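Long-range contacts in ribosome-inactivating protein 3 (Zea mays, PDB 2PQG), which belongs to the plant ribosome-inactivating protein family and combines a mixed beta sheet with a set of helices: residues W84-K89 with D98-L103; A136-M141 with D168-T173; L188-V193 with K215-W220. One frame throughout, in Å; residues are numbered along the deposited sequence.

Contact 1. Residues W84-K89 with D98-L103; sequences WWEFGK and DNPRWL
W85 and R101 form one bridge and E86 and W102 the next, the two strands running parallel. Three backbone bonds join them: R101 N to W84 O (2.7 Å), E86 N to R101 O (2.8 Å) and L103 N to E86 O (3.0 Å). On the W85 side of the sheet R101 runs beside the indole. Its CB sits over the six-membered ring, 3.9 Å from the centroid, a CH-pi contact, and the chain, extended from CG to NE, carries CD on past CZ2 and CH2. L103 crosses W85 at about a right angle, with CD2 near CE3. On the other side E86 lies alongside W102; CG sits anti to the backbone N (chi1 -163°) and the chain is extended, so the carboxylate reaches L95 N and L96 N. The loop after E86 folds onto W102: G88 CA comes 3.3 Å from CE3, F87 O approaches the ring edge at CZ3 near its plane, and K89 N lies over a face. At the start of the pair a water spans W84 NE1 and D98 OD2, and another spans W84 N and N99 O. This is a parallel strand pair at the edge of a mixed six-stranded sheet, with 101-102 as one of its two outermost strands.

Contact 2. Residues A136-M141 with D168-T173; sequences AKKKKM and DPQADT
K138 reaches across to T173 and Q170, and its course can be followed atom by atom. From CB the chain leaves with CG anti to the backbone N (chi1 176°) and then bends at chi2 (85°), which turns CD toward the helix. CD is the first atom to arrive, 3.6 Å from T173 OG1 and 4.1 Å from T173 CG2. CE follows along the same hydroxyl, 3.7 Å from T173 OG1; its approach to Q170 OE1 is too short to trust. A second bend, at chi4, brings NZ back to its own loop, where it makes a weak 3.2 Å hydrogen bond to K139 O. NZ also makes a cation-pi contact with W85. Q170 is the N-cap residue of helix 171-189, entered through a type I turn from D168 to A171, so the contact sets the loop after helix 125-135 against the first turn of that long helix. K139 slides past Q170 in the opposite direction, and its bond runs through water: K139 NZ gives a hydrogen to the water at 2.9 Å. The water in turn donates to P169 O at 3.0 Å and accepts, weakly, from T173 N near the start of the helix.

Contact 3. Residues L188-V193 with K215-W220; sequences LRFNTV and KQVQKW
F190 and V217 face each other at two helix boundaries, their CA atoms 7.3 Å apart; R189 and W220, at CA-CA 8.0 Å, make the second close approach. F190 is the single non-helical residue between helix 171-189 and helix 191-199, and serves as N-cap of the latter. The other segment holds a type I turn from V217 to W220, with K219 as N-cap of helix 220-232.

W220 meets both R189 and F190. CG stands anti to the backbone N (chi1 -176°), which swings the indole over R189. The arginine chain, extended from CG to NE, runs across one face of the indole: CD lies 3.6 Å from the centroid of the five-membered ring, and the guanidinium lies flat on W220, centres 3.8 Å apart and planes only 5° from parallel. F190 takes the W220 edge in an offset edge-to-face pair with planes at 61°. V217 CG2 sits squarely over one face of the F190 ring, 4.2 Å from its centroid, while F190 CZ pushes to 3.4 Å from V217 CA. The same V217 CG2 touches V193 CG2 at 3.7 Å.

No hydrogen bond crosses between the segments. The polar atoms bond to partners outside them, R189 NH2 to N71 O and W220 NE1 to L258 O, which helps to hold both flat groups in place. The buried guanidinium is probably stabilised in part by the cation-pi stack, beside its hydrogen bonds and a long, weak ion pair with E186, while the remainder of the joint is apolar packing.

From the N terminus the contacts come strictly in series, with none nested or crossed. Contact 1 closes a short loop with no helix or strand in it and forms one edge of the sheet. Contact 2 then closes a 26-residue excursion that holds helix 159-167 and the unmodelled residues 150-155. Contact 3 closes the third loop, most of helix 191-199 and helix 211-217 included. Contacts 1 and 2 adjoin, 138-140 packing beside the sheet edge, where R101 and K140 bring like charges close. Contacts 2 and 3 use the two ends of helix 171-189, their centres about 27 Å apart. That helix thus spans from the sheet-edge side to the buried helical part around 215-220.

Contact 1. Residues W84-K89 with D98-L103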
loop_
_atom_site.group_PDB
_atom_site.type_symbol
_atom_site.label_atom_id
_atom_site.label_comp_id
_atom_site.label_asym_id
_atom_site.label_seq_id
_atom_site.Cartn_x
_atom_site.Cartn_y
_atom_site.Cartn_z
ATOM N N TRP A 84 9.203 -13.002 8.825
ATOM C CA TRP A 84 9.071 -11.659 8.265
ATOM C C TRP A 84 9.631 -11.618 6.863
ATOM O O TRP A 84 10.743 -12.074 6.612
ATOM C CB TRP A 84 9.801 -10.619 9.116
ATOM C CG TRP A 84 9.039 -10.199 10.333
ATOM C CD1 TRP A 84 9.211 -10.661 11.606
ATOM C CD2 TRP A 84 7.974 -9.239 10.392
ATOM N NE1 TRP A 84 8.321 -10.049 12.454
ATOM C CE2 TRP A 84 7.551 -9.173 11.738
ATOM C CE3 TRP A 84 7.339 -8.432 9.440
ATOM C CZ2 TRP A 84 6.515 -8.329 12.157
ATOM C CZ3 TRP A 84 6.309 -7.595 9.857
ATOM C CH2 TRP A 84 5.909 -7.549 11.206
ATOM N N TRP A 85 8.842 -11.067 5.953
ATOM C CA TRP A 85 9.230 -10.946 4.559
ATOM C C TRP A 85 9.342 -9.477 4.231
ATOM O O TRP A 85 8.357 -8.744 4.301
ATOM C CB TRP A 85 8.180 -11.591 3.677
ATOM C CG TRP A 85 8.154 -13.057 3.804
ATOM C CD1 TRP A 85 7.349 -13.818 4.620
ATOM C CD2 TRP A 85 8.992 -13.966 3.103
ATOM N NE1 TRP A 85 7.633 -15.154 4.451
ATOM C CE2 TRP A 85 8.624 -15.275 3.511
ATOM C CE3 TRP A 85 9.989 -13.809 2.133
ATOM C CZ2 TRP A 85 9.266 -16.418 3.016
ATOM C CZ3 TRP A 85 10.625 -14.949 1.641
ATOM C CH2 TRP A 85 10.243 -16.237 2.069
ATOM N N GLU A 86 10.543 -9.054 3.854
ATOM C CA GLU A 86 10.793 -7.651 3.555
ATOM C C GLU A 86 11.087 -7.296 2.098
ATOM O O GLU A 86 11.738 -8.048 1.366
ATOM C CB GLU A 86 11.947 -7.171 4.427
ATOM C CG GLU A 86 12.064 -5.673 4.530
ATOM C CD GLU A 86 13.254 -5.254 5.364
ATOM O OE1 GLU A 86 13.760 -6.098 6.137
ATOM O OE2 GLU A 86 13.673 -4.081 5.256
ATOM N N PHE A 87 10.598 -6.131 1.691
ATOM C CA PHE A 87 10.812 -5.628 0.338
ATOM C C PHE A 87 12.302 -5.378 0.143
ATOM O O PHE A 87 12.922 -4.643 0.916
ATOM C CB PHE A 87 10.040 -4.323 0.132
ATOM C CG PHE A 87 8.614 -4.515 -0.295
ATOM C CD1 PHE A 87 7.591 -3.835 0.350
ATOM C CD2 PHE A 87 8.300 -5.342 -1.366
ATOM C CE1 PHE A 87 6.275 -3.964 -0.067
ATOM C CE2 PHE A 87 6.991 -5.477 -1.792
ATOM C CZ PHE A 87 5.973 -4.789 -1.138
ATOM N N GLY A 88 12.873 -5.993 -0.884
ATOM C CA GLY A 88 14.287 -5.828 -1.144
ATOM C C GLY A 88 14.872 -7.099 -1.717
ATOM O O GLY A 88 14.136 -8.023 -2.059
ATOM N N LYS A 89 16.197 -7.146 -1.823
ATOM C CA LYS A 89 16.905 -8.307 -2.366
ATOM C C LYS A 89 18.267 -8.417 -1.676
ATOM O O LYS A 89 18.729 -7.445 -1.067
ATOM C CB LYS A 89 17.089 -8.142 -3.888
ATOM C CG LYS A 89 17.927 -6.926 -4.293
ATOM C CD LYS A 89 17.881 -6.644 -5.798
ATOM C CE LYS A 89 18.986 -5.660 -6.226
ATOM N NZ LYS A 89 18.990 -4.365 -5.473
ATOM N N ASP A 98 14.227 -9.449 13.636
ATOM C CA ASP A 98 13.647 -10.791 13.786
ATOM C C ASP A 98 13.889 -11.762 12.647
ATOM O O ASP A 98 12.980 -12.498 12.277
ATOM C CB ASP A 98 12.132 -10.713 14.035
ATOM C CG ASP A 98 11.785 -10.292 15.457
ATOM O OD1 ASP A 98 12.710 -10.141 16.284
ATOM O OD2 ASP A 98 10.579 -10.120 15.744
ATOM N N ASN A 99 15.097 -11.768 12.089
ATOM C CA ASN A 99 15.440 -12.700 11.003
ATOM C C ASN A 99 14.584 -12.543 9.755
ATOM O O ASN A 99 14.029 -13.521 9.250
ATOM C CB ASN A 99 15.319 -14.151 11.502
ATOM C CG ASN A 99 16.465 -14.560 12.407
ATOM O OD1 ASN A 99 16.292 -15.388 13.298
ATOM N ND2 ASN A 99 17.648 -13.992 12.169
ATOM N N PRO A 100 14.482 -11.318 9.225
ATOM C CA PRO A 100 13.666 -11.110 8.028
ATOM C C PRO A 100 14.249 -11.713 6.755
ATOM O O PRO A 100 15.468 -11.774 6.579
ATOM C CB PRO A 100 13.546 -9.591 7.957
ATOM C CG PRO A 100 14.851 -9.134 8.495
ATOM C CD PRO A 100 15.094 -10.055 9.673
ATOM N N ARG A 101 13.360 -12.168 5.880
ATOM C CA ARG A 101 13.755 -12.752 4.606
ATOM C C ARG A 101 13.472 -11.752 3.492
ATOM O O ARG A 101 12.480 -11.013 3.546
ATOM C CB ARG A 101 12.978 -14.040 4.346
ATOM C CG ARG A 101 13.473 -15.197 5.144
ATOM C CD ARG A 101 12.606 -16.422 4.957
ATOM N NE ARG A 101 13.394 -17.641 5.114
ATOM C CZ ARG A 101 14.287 -18.066 4.224
ATOM N NH1 ARG A 101 14.964 -19.184 4.447
ATOM N NH2 ARG A 101 14.493 -17.384 3.100
ATOM N N TRP A 102 14.353 -11.725 2.495
ATOM C CA TRP A 102 14.189 -10.836 1.353
ATOM C C TRP A 102 13.187 -11.441 0.367
ATOM O O TRP A 102 13.293 -12.616 0.014
ATOM C CB TRP A 102 15.533 -10.628 0.644
ATOM C CG TRP A 102 16.501 -9.703 1.346
ATOM C CD1 TRP A 102 17.798 -9.984 1.705
ATOM C CD2 TRP A 102 16.270 -8.335 1.716
ATOM N NE1 TRP A 102 18.379 -8.881 2.281
ATOM C CE2 TRP A 102 17.465 -7.859 2.314
ATOM C CE3 TRP A 102 15.166 -7.476 1.632
ATOM C CZ2 TRP A 102 17.595 -6.545 2.793
ATOM C CZ3 TRP A 102 15.295 -6.162 2.112
ATOM C CH2 TRP A 102 16.500 -5.720 2.698
ATOM N N LEU A 103 12.214 -10.642 -0.066
ATOM C CA LEU A 103 11.224 -11.107 -1.026
ATOM C C LEU A 103 11.899 -11.275 -2.392
ATOM O O LEU A 103 11.458 -12.065 -3.226
ATOM C CB LEU A 103 10.054 -10.113 -1.115
ATOM C CG LEU A 103 8.942 -10.253 -0.052
ATOM C CD1 LEU A 103 7.973 -9.059 -0.067
ATOM C CD2 LEU A 103 8.184 -11.548 -0.314
HETATM O O HOH W 1 7.727 -10.589 15.599
HETATM O O HOH W 2 11.442 -13.881 10.139
#

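Contact 2. Residues A136-M141 with D168-T173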
loop_
_atom_site.group_PDB
_atom_site.type_symbol
_atom_site.label_atom_id
_atom_site.label_comp_id
_atom_site.label_asym_id
_atom_site.label_seq_id
_atom_site.Cartn_x
_atom_site.Cartn_y
_atom_site.Cartn_z
ATOM N N ALA A 136 -0.392 -15.522 3.895
ATOM C CA ALA A 136 -0.217 -16.171 5.191
ATOM C C ALA A 136 0.562 -17.453 4.964
ATOM O O ALA A 136 1.107 -18.026 5.900
ATOM C CB ALA A 136 -1.563 -16.490 5.814
ATOM N N LYS A 137 0.602 -17.900 3.711
ATOM C CA LYS A 137 1.320 -19.116 3.348
ATOM C C LYS A 137 2.579 -18.843 2.538
ATOM O O LYS A 137 3.132 -19.783 1.968
ATOM C CB LYS A 137 0.448 -20.048 2.512
ATOM C CG LYS A 137 -0.994 -20.077 2.898
ATOM C CD LYS A 137 -1.654 -21.303 2.319
ATOM C CE LYS A 137 -3.077 -21.430 2.821
ATOM N NZ LYS A 137 -3.444 -22.857 3.029
ATOM N N LYS A 138 3.031 -17.588 2.469
ATOM C CA LYS A 138 4.234 -17.296 1.693
ATOM C C LYS A 138 5.247 -18.385 1.963
ATOM O O LYS A 138 5.639 -18.644 3.101
ATOM C CB LYS A 138 4.856 -15.949 2.045
ATOM C CG LYS A 138 6.163 -15.699 1.293
ATOM C CD LYS A 138 5.934 -15.118 -0.085
ATOM C CE LYS A 138 7.030 -15.548 -1.045
ATOM N NZ LYS A 138 8.391 -15.424 -0.461
ATOM N N LYS A 139 5.660 -19.018 0.881
ATOM C CA LYS A 139 6.595 -20.125 0.911
ATOM C C LYS A 139 7.959 -19.643 0.495
ATOM O O LYS A 139 8.099 -18.612 -0.156
ATOM C CB LYS A 139 6.128 -21.184 -0.084
ATOM C CG LYS A 139 6.044 -20.658 -1.542
ATOM C CD LYS A 139 5.132 -19.426 -1.667
ATOM C CE LYS A 139 4.662 -19.205 -3.073
ATOM N NZ LYS A 139 5.523 -18.281 -3.860
ATOM N N LYS A 140 8.979 -20.402 0.841
ATOM C CA LYS A 140 10.347 -20.055 0.457
ATOM C C LYS A 140 10.658 -20.659 -0.896
ATOM O O LYS A 140 11.593 -20.254 -1.604
ATOM C CB LYS A 140 11.337 -20.676 1.424
ATOM C CG LYS A 140 10.717 -21.572 2.523
ATOM C CD LYS A 140 11.627 -21.669 3.745
ATOM C CE LYS A 140 12.910 -22.424 3.432
ATOM N NZ LYS A 140 13.939 -22.230 4.487
ATOM N N MET A 141 9.859 -21.652 -1.270
ATOM C CA MET A 141 10.254 -22.608 -2.298
ATOM C C MET A 141 9.416 -22.439 -3.560
ATOM O O MET A 141 8.238 -22.088 -3.491
ATOM C CB MET A 141 10.134 -24.040 -1.774
ATOM C CG MET A 141 11.423 -24.598 -1.191
ATOM S SD MET A 141 12.847 -24.320 -2.260
ATOM C CE MET A 141 12.840 -22.533 -2.377
ATOM N N ASP A 168 9.209 -15.651 -13.291
ATOM C CA ASP A 168 8.320 -14.865 -12.433
ATOM C C ASP A 168 7.649 -15.749 -11.377
ATOM O O ASP A 168 6.422 -15.856 -11.336
ATOM C CB ASP A 168 7.268 -14.171 -13.299
ATOM C CG ASP A 168 6.675 -12.950 -12.632
ATOM O OD1 ASP A 168 7.208 -12.518 -11.585
ATOM O OD2 ASP A 168 5.678 -12.413 -13.163
ATOM N N PRO A 169 8.456 -16.392 -10.508
ATOM C CA PRO A 169 7.984 -17.280 -9.437
ATOM C C PRO A 169 6.990 -16.670 -8.438
ATOM O O PRO A 169 6.016 -17.335 -8.079
ATOM C CB PRO A 169 9.280 -17.729 -8.758
ATOM C CG PRO A 169 10.290 -17.655 -9.865
ATOM C CD PRO A 169 9.930 -16.354 -10.530
ATOM N N GLN A 170 7.223 -15.433 -7.980
ATOM C CA GLN A 170 6.296 -14.810 -7.030
ATOM C C GLN A 170 5.343 -13.834 -7.713
ATOM O O GLN A 170 4.998 -12.787 -7.146
ATOM C CB GLN A 170 7.018 -14.045 -5.903
ATOM C CG GLN A 170 8.441 -14.464 -5.593
ATOM C CD GLN A 170 8.555 -15.394 -4.403
ATOM O OE1 GLN A 170 8.296 -15.004 -3.266
ATOM N NE2 GLN A 170 8.952 -16.635 -4.662
ATOM N N ALA A 171 4.930 -14.163 -8.933
ATOM C CA ALA A 171 3.981 -13.322 -9.647
ATOM C C ALA A 171 2.759 -13.225 -8.740
ATOM O O ALA A 171 2.203 -12.143 -8.543
ATOM C CB ALA A 171 3.593 -13.962 -10.992
ATOM N N ASP A 172 2.362 -14.368 -8.179
ATOM C CA ASP A 172 1.203 -14.437 -7.293
ATOM C C ASP A 172 1.359 -13.546 -6.065
ATOM O O ASP A 172 0.437 -12.815 -5.704
ATOM C CB ASP A 172 0.952 -15.884 -6.860
ATOM C CG ASP A 172 -0.251 -16.018 -5.952
ATOM O OD1 ASP A 172 -1.365 -15.624 -6.368
ATOM O OD2 ASP A 172 -0.074 -16.517 -4.818
ATOM N N THR A 173 2.523 -13.614 -5.427
ATOM C CA THR A 173 2.798 -12.797 -4.261
ATOM C C THR A 173 2.791 -11.312 -4.651
ATOM O O THR A 173 2.154 -10.496 -3.989
ATOM C CB THR A 173 4.164 -13.157 -3.645
ATOM O OG1 THR A 173 4.117 -14.488 -3.122
ATOM C CG2 THR A 173 4.520 -12.203 -2.527
HETATM O O HOH W 3 4.134 -16.653 -5.841
#

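Contact 3. Residues L188-V193 with K215-W220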
loop_
_atom_site.group_PDB
_atom_site.type_symbol
_atom_site.label_atom_id
_atom_site.label_comp_id
_atom_site.label_asym_id
_atom_site.label_seq_id
_atom_site.Cartn_x
_atom_site.Cartn_y
_atom_site.Cartn_z
ATOM N N LEU A 188 -4.848 4.924 3.118
ATOM C CA LEU A 188 -4.585 5.830 4.233
ATOM C C LEU A 188 -4.106 7.207 3.739
ATOM O O LEU A 188 -4.527 8.244 4.255
ATOM C CB LEU A 188 -3.541 5.213 5.176
ATOM C CG LEU A 188 -3.886 3.934 5.954
ATOM C CD1 LEU A 188 -2.629 3.380 6.604
ATOM C CD2 LEU A 188 -4.945 4.209 7.007
ATOM N N ARG A 189 -3.231 7.210 2.738
ATOM C CA ARG A 189 -2.710 8.450 2.171
ATOM C C ARG A 189 -3.765 9.276 1.433
ATOM O O ARG A 189 -3.876 10.485 1.633
ATOM C CB ARG A 189 -1.598 8.154 1.167
ATOM C CG ARG A 189 -0.268 7.729 1.721
ATOM C CD ARG A 189 0.607 7.313 0.554
ATOM N NE ARG A 189 1.951 6.948 0.971
ATOM C CZ ARG A 189 2.917 6.605 0.129
ATOM N NH1 ARG A 189 2.678 6.577 -1.173
ATOM N NH2 ARG A 189 4.126 6.310 0.585
ATOM N N PHE A 190 -4.522 8.619 0.560
ATOM C CA PHE A 190 -5.521 9.301 -0.247
ATOM C C PHE A 190 -6.958 9.017 0.132
ATOM O O PHE A 190 -7.364 7.853 0.178
ATOM C CB PHE A 190 -5.361 8.918 -1.723
ATOM C CG PHE A 190 -4.015 9.216 -2.293
ATOM C CD1 PHE A 190 -2.934 8.376 -2.044
ATOM C CD2 PHE A 190 -3.822 10.342 -3.080
ATOM C CE1 PHE A 190 -1.676 8.655 -2.584
ATOM C CE2 PHE A 190 -2.573 10.625 -3.622
ATOM C CZ PHE A 190 -1.495 9.783 -3.372
ATOM N N ASN A 191 -7.736 10.067 0.389
ATOM C CA ASN A 191 -9.143 9.869 0.696
ATOM C C ASN A 191 -9.884 9.652 -0.629
ATOM O O ASN A 191 -11.069 9.321 -0.647
ATOM C CB ASN A 191 -9.736 11.051 1.478
ATOM C CG ASN A 191 -9.257 12.396 0.982
ATOM O OD1 ASN A 191 -9.941 13.407 1.140
ATOM N ND2 ASN A 191 -8.072 12.425 0.400
ATOM N N THR A 192 -9.178 9.828 -1.743
ATOM C CA THR A 192 -9.788 9.590 -3.044
ATOM C C THR A 192 -9.824 8.064 -3.244
ATOM O O THR A 192 -10.730 7.523 -3.874
ATOM C CB THR A 192 -8.988 10.288 -4.192
ATOM O OG1 THR A 192 -9.596 9.991 -5.458
ATOM C CG2 THR A 192 -7.529 9.843 -4.191
ATOM N N VAL A 193 -8.835 7.380 -2.676
ATOM C CA VAL A 193 -8.743 5.928 -2.759
ATOM C C VAL A 193 -9.642 5.266 -1.713
ATOM O O VAL A 193 -10.342 4.295 -2.013
ATOM C CB VAL A 193 -7.290 5.445 -2.545
ATOM C CG1 VAL A 193 -7.258 3.932 -2.345
ATOM C CG2 VAL A 193 -6.447 5.839 -3.749
ATOM N N LYS A 215 -2.675 7.785 -11.465
ATOM C CA LYS A 215 -1.589 8.718 -11.731
ATOM C C LYS A 215 -1.337 9.685 -10.583
ATOM O O LYS A 215 -0.201 10.067 -10.333
ATOM C CB LYS A 215 -1.860 9.485 -13.019
ATOM C CG LYS A 215 -1.252 8.839 -14.241
ATOM C CD LYS A 215 -2.090 9.172 -15.449
ATOM C CE LYS A 215 -1.349 8.948 -16.758
ATOM N NZ LYS A 215 -2.256 9.230 -17.921
ATOM N N GLN A 216 -2.391 10.080 -9.885
ATOM C CA GLN A 216 -2.239 10.990 -8.764
ATOM C C GLN A 216 -1.622 10.218 -7.613
ATOM O O GLN A 216 -0.733 10.714 -6.918
ATOM C CB GLN A 216 -3.592 11.522 -8.339
ATOM C CG GLN A 216 -4.399 12.047 -9.482
ATOM C CD GLN A 216 -5.765 12.468 -9.039
ATOM O OE1 GLN A 216 -6.558 11.646 -8.571
ATOM N NE2 GLN A 216 -6.056 13.758 -9.166
ATOM N N VAL A 217 -2.115 9.000 -7.415
ATOM C CA VAL A 217 -1.616 8.138 -6.357
ATOM C C VAL A 217 -0.105 7.987 -6.472
ATOM O O VAL A 217 0.616 8.014 -5.465
ATOM C CB VAL A 217 -2.264 6.731 -6.430
ATOM C CG1 VAL A 217 -1.488 5.748 -5.568
ATOM C CG2 VAL A 217 -3.697 6.802 -5.958
ATOM N N GLN A 218 0.368 7.828 -7.702
ATOM C CA GLN A 218 1.786 7.655 -7.952
ATOM C C GLN A 218 2.571 8.940 -7.785
ATOM O O GLN A 218 3.794 8.919 -7.850
ATOM C CB GLN A 218 2.015 7.097 -9.353
ATOM C CG GLN A 218 1.603 5.643 -9.509
ATOM C CD GLN A 218 2.081 5.046 -10.814
ATOM O OE1 GLN A 218 1.399 5.116 -11.833
ATOM N NE2 GLN A 218 3.274 4.467 -10.788
ATOM N N LYS A 219 1.879 10.055 -7.571
ATOM C CA LYS A 219 2.556 11.338 -7.402
ATOM C C LYS A 219 2.355 11.911 -6.006
ATOM O O LYS A 219 2.419 13.124 -5.802
ATOM C CB LYS A 219 2.067 12.343 -8.455
ATOM C CG LYS A 219 2.621 12.107 -9.849
ATOM C CD LYS A 219 4.126 12.245 -9.854
ATOM C CE LYS A 219 4.701 12.083 -11.251
ATOM N NZ LYS A 219 4.602 10.695 -11.775
ATOM N N TRP A 220 2.125 11.025 -5.041
ATOM C CA TRP A 220 1.912 11.425 -3.658
ATOM C C TRP A 220 2.934 12.430 -3.152
ATOM O O TRP A 220 2.580 13.364 -2.431
ATOM C CB TRP A 220 1.955 10.204 -2.746
ATOM C CG TRP A 220 1.641 10.519 -1.315
ATOM C CD1 TRP A 220 0.467 11.020 -0.833
ATOM C CD2 TRP A 220 2.505 10.346 -0.179
ATOM N NE1 TRP A 220 0.537 11.154 0.533
ATOM C CE2 TRP A 220 1.762 10.739 0.960
ATOM C CE3 TRP A 220 3.805 9.862 -0.012
ATOM C CZ2 TRP A 220 2.312 10.704 2.257
ATOM C CZ3 TRP A 220 4.343 9.826 1.285
ATOM C CH2 TRP A 220 3.584 10.230 2.400
#